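Esterase A (Caulobacter crescentus, PDB 5GKV) is a penicillin-binding protein homologue of the beta-lactamase family that probably hydrolyses ester substrates through a serine-dependent mechanism. Local coordinates at residues K298-E303 and A320-N325; I90-D95 and S290-A295. One frame throughout, in Å; residues are numbered along the deposited sequence.

Interaction 1: residues K298-E303 and A320-N325; sequences KAATAE and AGFMRN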
loop_
_atom_site.group_PDB
_atom_site.type_symbol
_atom_site.label_atom_id
_atom_site.label_comp_id
_atom_site.label_asym_id
_atom_site.label_seq_id
_atom_site.Cartn_x
_atom_site.Cartn_y
_atom_site.Cartn_z
ATOM N N LYS A 298 -9.619 3.624 14.680
ATOM C CA LYS A 298 -10.959 3.990 14.230
ATOM C C LYS A 298 -10.958 5.322 13.476
ATOM O O LYS A 298 -11.643 5.468 12.456
ATOM C CB LYS A 298 -11.902 4.048 15.433
ATOM C CG LYS A 298 -13.344 4.327 15.067
ATOM C CD LYS A 298 -14.217 4.454 16.315
ATOM C CE LYS A 298 -15.634 4.900 15.943
ATOM N NZ LYS A 298 -16.467 5.193 17.145
ATOM N N ALA A 299 -10.187 6.303 13.950
ATOM C CA ALA A 299 -10.175 7.598 13.270
ATOM C C ALA A 299 -9.568 7.486 11.872
ATOM O O ALA A 299 -10.045 8.127 10.923
ATOM C CB ALA A 299 -9.416 8.628 14.110
ATOM N N ALA A 300 -8.515 6.673 11.731
ATOM C CA ALA A 300 -7.829 6.530 10.447
ATOM C C ALA A 300 -8.666 5.784 9.417
ATOM O O ALA A 300 -8.515 6.023 8.215
ATOM C CB ALA A 300 -6.503 5.792 10.621
ATOM N N THR A 301 -9.514 4.854 9.840
ATOM C CA THR A 301 -10.162 4.008 8.849
ATOM C C THR A 301 -11.595 4.421 8.544
ATOM O O THR A 301 -12.203 3.835 7.640
ATOM C CB THR A 301 -10.135 2.537 9.298
ATOM O OG1 THR A 301 -10.816 2.397 10.555
ATOM C CG2 THR A 301 -8.702 2.060 9.453
ATOM N N ALA A 302 -12.146 5.404 9.262
ATOM C CA ALA A 302 -13.520 5.826 8.997
ATOM C C ALA A 302 -13.664 6.303 7.560
ATOM O O ALA A 302 -12.766 6.943 7.004
ATOM C CB ALA A 302 -13.938 6.946 9.952
ATOM N N GLU A 303 -14.803 5.979 6.956
ATOM C CA GLU A 303 -15.077 6.396 5.589
ATOM C C GLU A 303 -15.058 7.913 5.469
ATOM O O GLU A 303 -15.812 8.609 6.152
ATOM C CB GLU A 303 -16.431 5.865 5.129
ATOM C CG GLU A 303 -16.736 6.242 3.693
ATOM C CD GLU A 303 -18.038 5.638 3.209
ATOM O OE1 GLU A 303 -19.089 6.278 3.396
ATOM O OE2 GLU A 303 -18.006 4.519 2.653
ATOM N N ALA A 320 -8.629 7.298 5.579
ATOM C CA ALA A 320 -7.513 8.251 5.509
ATOM C C ALA A 320 -6.257 7.547 4.978
ATOM O O ALA A 320 -5.278 7.301 5.691
ATOM C CB ALA A 320 -7.272 8.894 6.870
ATOM N N GLY A 321 -6.294 7.253 3.673
ATOM C CA GLY A 321 -5.236 6.549 2.979
ATOM C C GLY A 321 -5.439 5.050 2.850
ATOM O O GLY A 321 -4.906 4.445 1.911
ATOM N N PHE A 322 -6.206 4.438 3.749
ATOM C CA PHE A 322 -6.572 3.030 3.619
ATOM C C PHE A 322 -7.763 2.875 2.669
ATOM O O PHE A 322 -8.698 3.683 2.672
ATOM C CB PHE A 322 -6.939 2.429 4.988
ATOM C CG PHE A 322 -5.809 2.386 5.989
ATOM C CD1 PHE A 322 -4.767 1.480 5.844
ATOM C CD2 PHE A 322 -5.818 3.219 7.112
ATOM C CE1 PHE A 322 -3.731 1.414 6.790
ATOM C CE2 PHE A 322 -4.774 3.177 8.056
ATOM C CZ PHE A 322 -3.731 2.270 7.892
ATOM N N MET A 323 -7.732 1.822 1.856
ATOM C CA MET A 323 -8.920 1.410 1.125
ATOM C C MET A 323 -9.785 0.563 2.051
ATOM O O MET A 323 -9.304 -0.411 2.638
ATOM C CB MET A 323 -8.537 0.626 -0.131
ATOM C CG MET A 323 -9.731 0.301 -1.032
ATOM S SD MET A 323 -9.277 -0.504 -2.588
ATOM C CE MET A 323 -7.465 -0.241 -2.610
ATOM N N ARG A 324 -11.044 0.948 2.213
ATOM C CA ARG A 324 -11.964 0.099 2.952
ATOM C C ARG A 324 -12.491 -1.012 2.037
ATOM O O ARG A 324 -12.363 -0.957 0.815
ATOM C CB ARG A 324 -13.105 0.943 3.535
ATOM C CG ARG A 324 -12.578 2.109 4.387
ATOM C CD ARG A 324 -13.710 2.953 4.984
ATOM N NE ARG A 324 -14.430 2.217 6.021
ATOM C CZ ARG A 324 -15.629 1.674 5.862
ATOM N NH1 ARG A 324 -16.261 1.789 4.702
ATOM N NH2 ARG A 324 -16.199 1.017 6.872
ATOM N N ASN A 325 -13.057 -2.052 2.650
ATOM C CA ASN A 325 -13.291 -3.289 1.906
ATOM C C ASN A 325 -14.562 -3.205 1.064
ATOM O O ASN A 325 -14.544 -3.514 -0.134
ATOM C CB ASN A 325 -13.325 -4.473 2.877
ATOM C CG ASN A 325 -13.210 -5.823 2.167
ATOM O OD1 ASN A 325 -12.672 -5.922 1.058
ATOM N ND2 ASN A 325 -13.723 -6.863 2.809
HETATM O O HOH W 1 -14.389 2.011 9.437
#

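Interaction 2: residues I90-D95 and S290-A295; sequences IARLVD and SLITPA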
loop_
_atom_site.group_PDB
_atom_site.type_symbol
_atom_site.label_atom_id
_atom_site.label_comp_id
_atom_site.label_asym_id
_atom_site.label_seq_id
_atom_site.Cartn_x
_atom_site.Cartn_y
_atom_site.Cartn_z
ATOM N N ILE A 90 0.955 8.072 9.244
ATOM C CA ILE A 90 0.209 9.300 9.511
ATOM C C ILE A 90 -0.759 9.088 10.670
ATOM O O ILE A 90 -0.861 9.929 11.572
ATOM C CB ILE A 90 -0.534 9.790 8.246
ATOM C CG1 ILE A 90 0.452 10.302 7.179
ATOM C CG2 ILE A 90 -1.539 10.871 8.610
ATOM C CD1 ILE A 90 1.212 11.566 7.571
ATOM N N ALA A 91 -1.495 7.965 10.653
ATOM C CA ALA A 91 -2.462 7.676 11.710
ATOM C C ALA A 91 -1.818 7.734 13.091
ATOM O O ALA A 91 -2.448 8.179 14.064
ATOM C CB ALA A 91 -3.089 6.296 11.496
ATOM N N ARG A 92 -0.568 7.276 13.194
ATOM C CA ARG A 92 0.163 7.360 14.461
ATOM C C ARG A 92 0.413 8.811 14.884
ATOM O O ARG A 92 0.224 9.158 16.057
ATOM C CB ARG A 92 1.479 6.588 14.352
ATOM C CG ARG A 92 1.294 5.058 14.395
ATOM C CD ARG A 92 2.634 4.327 14.300
ATOM N NE ARG A 92 3.371 4.247 15.571
ATOM C CZ ARG A 92 4.613 4.686 15.757
ATOM N NH1 ARG A 92 5.279 5.255 14.767
ATOM N NH2 ARG A 92 5.195 4.564 16.941
ATOM N N LEU A 93 0.865 9.668 13.954
ATOM C CA LEU A 93 1.058 11.085 14.294
ATOM C C LEU A 93 -0.223 11.717 14.807
ATOM O O LEU A 93 -0.194 12.512 15.757
ATOM C CB LEU A 93 1.544 11.893 13.097
ATOM C CG LEU A 93 2.938 11.652 12.564
ATOM C CD1 LEU A 93 3.194 12.626 11.405
ATOM C CD2 LEU A 93 3.951 11.860 13.684
ATOM N N VAL A 94 -1.352 11.423 14.157
ATOM C CA VAL A 94 -2.619 11.991 14.604
ATOM C C VAL A 94 -2.976 11.450 15.985
ATOM O O VAL A 94 -3.327 12.209 16.904
ATOM C CB VAL A 94 -3.728 11.713 13.571
ATOM C CG1 VAL A 94 -5.074 12.161 14.099
ATOM C CG2 VAL A 94 -3.416 12.447 12.275
ATOM N N ASP A 95 -2.871 10.133 16.155
ATOM C CA ASP A 95 -3.189 9.511 17.438
ATOM C C ASP A 95 -2.338 10.078 18.563
ATOM O O ASP A 95 -2.812 10.195 19.699
ATOM C CB ASP A 95 -2.987 7.994 17.349
ATOM C CG ASP A 95 -3.450 7.252 18.609
ATOM O OD1 ASP A 95 -4.564 7.527 19.110
ATOM O OD2 ASP A 95 -2.693 6.377 19.091
ATOM N N SER A 290 2.493 -1.307 21.935
ATOM C CA SER A 290 1.416 -0.486 21.386
ATOM C C SER A 290 1.944 0.418 20.270
ATOM O O SER A 290 2.801 1.276 20.509
ATOM C CB SER A 290 0.772 0.359 22.487
ATOM O OG SER A 290 -0.325 1.103 21.966
ATOM N N LEU A 291 1.447 0.216 19.049
ATOM C CA LEU A 291 1.772 1.099 17.931
ATOM C C LEU A 291 0.812 2.272 17.802
ATOM O O LEU A 291 1.195 3.317 17.267
ATOM C CB LEU A 291 1.756 0.315 16.612
ATOM C CG LEU A 291 2.766 -0.822 16.546
ATOM C CD1 LEU A 291 2.692 -1.525 15.208
ATOM C CD2 LEU A 291 4.150 -0.254 16.786
ATOM N N ILE A 292 -0.420 2.115 18.277
ATOM C CA ILE A 292 -1.488 3.092 18.086
ATOM C C ILE A 292 -2.641 2.670 18.991
ATOM O O ILE A 292 -2.767 1.484 19.322
ATOM C CB ILE A 292 -1.907 3.150 16.601
ATOM C CG1 ILE A 292 -2.933 4.254 16.346
ATOM C CG2 ILE A 292 -2.460 1.781 16.140
ATOM C CD1 ILE A 292 -3.144 4.575 14.864
ATOM N N THR A 293 -3.482 3.617 19.412
ATOM C CA THR A 293 -4.638 3.266 20.232
ATOM C C THR A 293 -5.806 2.795 19.374
ATOM O O THR A 293 -5.876 3.092 18.177
ATOM C CB THR A 293 -5.087 4.465 21.078
ATOM O OG1 THR A 293 -5.813 5.400 20.259
ATOM C CG2 THR A 293 -3.888 5.146 21.723
ATOM N N PRO A 294 -6.750 2.057 19.965
ATOM C CA PRO A 294 -7.983 1.722 19.224
ATOM C C PRO A 294 -8.698 2.939 18.668
ATOM O O PRO A 294 -9.193 2.912 17.531
ATOM C CB PRO A 294 -8.830 0.995 20.277
ATOM C CG PRO A 294 -7.806 0.366 21.209
ATOM C CD PRO A 294 -6.633 1.320 21.241
ATOM N N ALA A 295 -8.767 4.017 19.450
ATOM C CA ALA A 295 -9.350 5.256 18.948
ATOM C C ALA A 295 -8.624 5.733 17.695
ATOM O O ALA A 295 -9.265 6.158 16.723
ATOM C CB ALA A 295 -9.313 6.325 20.035
HETATM O O HOH W 2 4.391 3.314 19.279
#

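Interaction 1: residues K298-E303 and A320-N325
Ala-300 and Ala-320 meet where the last turn of helix 294-301 lies against the chain entering strand 323-324, an outermost strand of the antiparallel sheet in this beta-lactamase-type fold. Their CA atoms are 5.2 Å apart, and Ala-320 N donates to Ala-300 O over 2.9 Å with an N-H...O angle of 159°. The same oxygen lies at the edge of the Phe-322 ring, near its plane, while Ala-300 CB packs 4.1 Å from Phe-322 CE2. In Thr-301, chi1 of 59° sets OG1 between the backbone N and the carbonyl carbon, where it bonds Ile-297 O within the helix, and leaves CG2 anti to the carbonyl carbon, 3.9 Å from Phe-322 CD2. The ring also packs edge-to-face with Phe-338 and touches Ala-84 and Ala-87 of helix 82-95.

Thr-301 O faces the guanidinium edge of Arg-324 and is 3.2 Å from Arg-324 CD. Water 1 accepts from Arg-324 NH2 and donates weakly to Thr-301 O. After Ala-302 leaves helical geometry, the extended side chain of Glu-303 crosses that of Arg-324 at about a right angle. Arg-324 NH1 and Glu-303 OE2 both bond Ser-317 OG, and NH1 also pairs with Glu-326. The direct ion pair is long: Glu-303 OE2 to Arg-324 NH1 measures 3.8 Å, with carboxylate and guanidinium planes 87° apart.

Interaction 2: residues I90-D95 and S290-A295
With chi1 of -174°, Asp-95 places CG opposite its own backbone N and carries the carboxylate from the end of helix 82-95 to Thr-293, whose chi1 of 77° turns OG1 toward it. Thr-293 is the N-cap of helix 294-301, so this beta-lactamase-family fold here joins the last turn of one helix to the first turn of another. Thr-293 OG1 donates to Asp-95 OD1 over 2.7 Å, on the syn side but tilted out of the carboxylate plane, and also caps Gly-296 N. The second carboxylate oxygen accepts from the backbone: Thr-293 N lies 2.9 Å from Asp-95 OD2 and approaches from above the carboxylate plane. Two bonds to one residue thus restrict rotation of the acid group and tie it to the capped helix start.

Between the polar groups, Ile-292 points toward helix 82-95. Its CD1 packs 3.8 Å from Ala-91 CB, and CG1 runs beside the Asp-95 carboxylate; Leu-280 touches Ile-292 from helix 270-281. Arg-92 reaches across by bending at its third torsion. Its NH1 has a long, weak ion pair with Asp-197, and its NH2 donates to water 2, which in turn donates to Ser-290 O. More directly, Arg-92 NE donates to Leu-291 O over 2.9 Å, meeting a lone pair of that oxygen in the carbonyl plane, and the oxygen lies only 8° out of the guanidinium plane.

Helix 294-301 is common to the two interactions: its capped start belongs to interaction 2 and its final turn to interaction 1. Their centres are 13 Å apart, on the same side of the chain's centre, and they come in series, interaction 2 closing before interaction 1 opens. Interaction 2 joins segments with 194 residues between them, interaction 1 segments with only 16. Helix 82-95 borders both, since Ala-91 CB lies 3.6 Å from Ala-300 CB and Tyr-101 touches both alanines. Helix 294-301 thus packs against both helix 82-95 and the chain leading into strand 323-324, while Phe-322 also touches helix 82-95 directly.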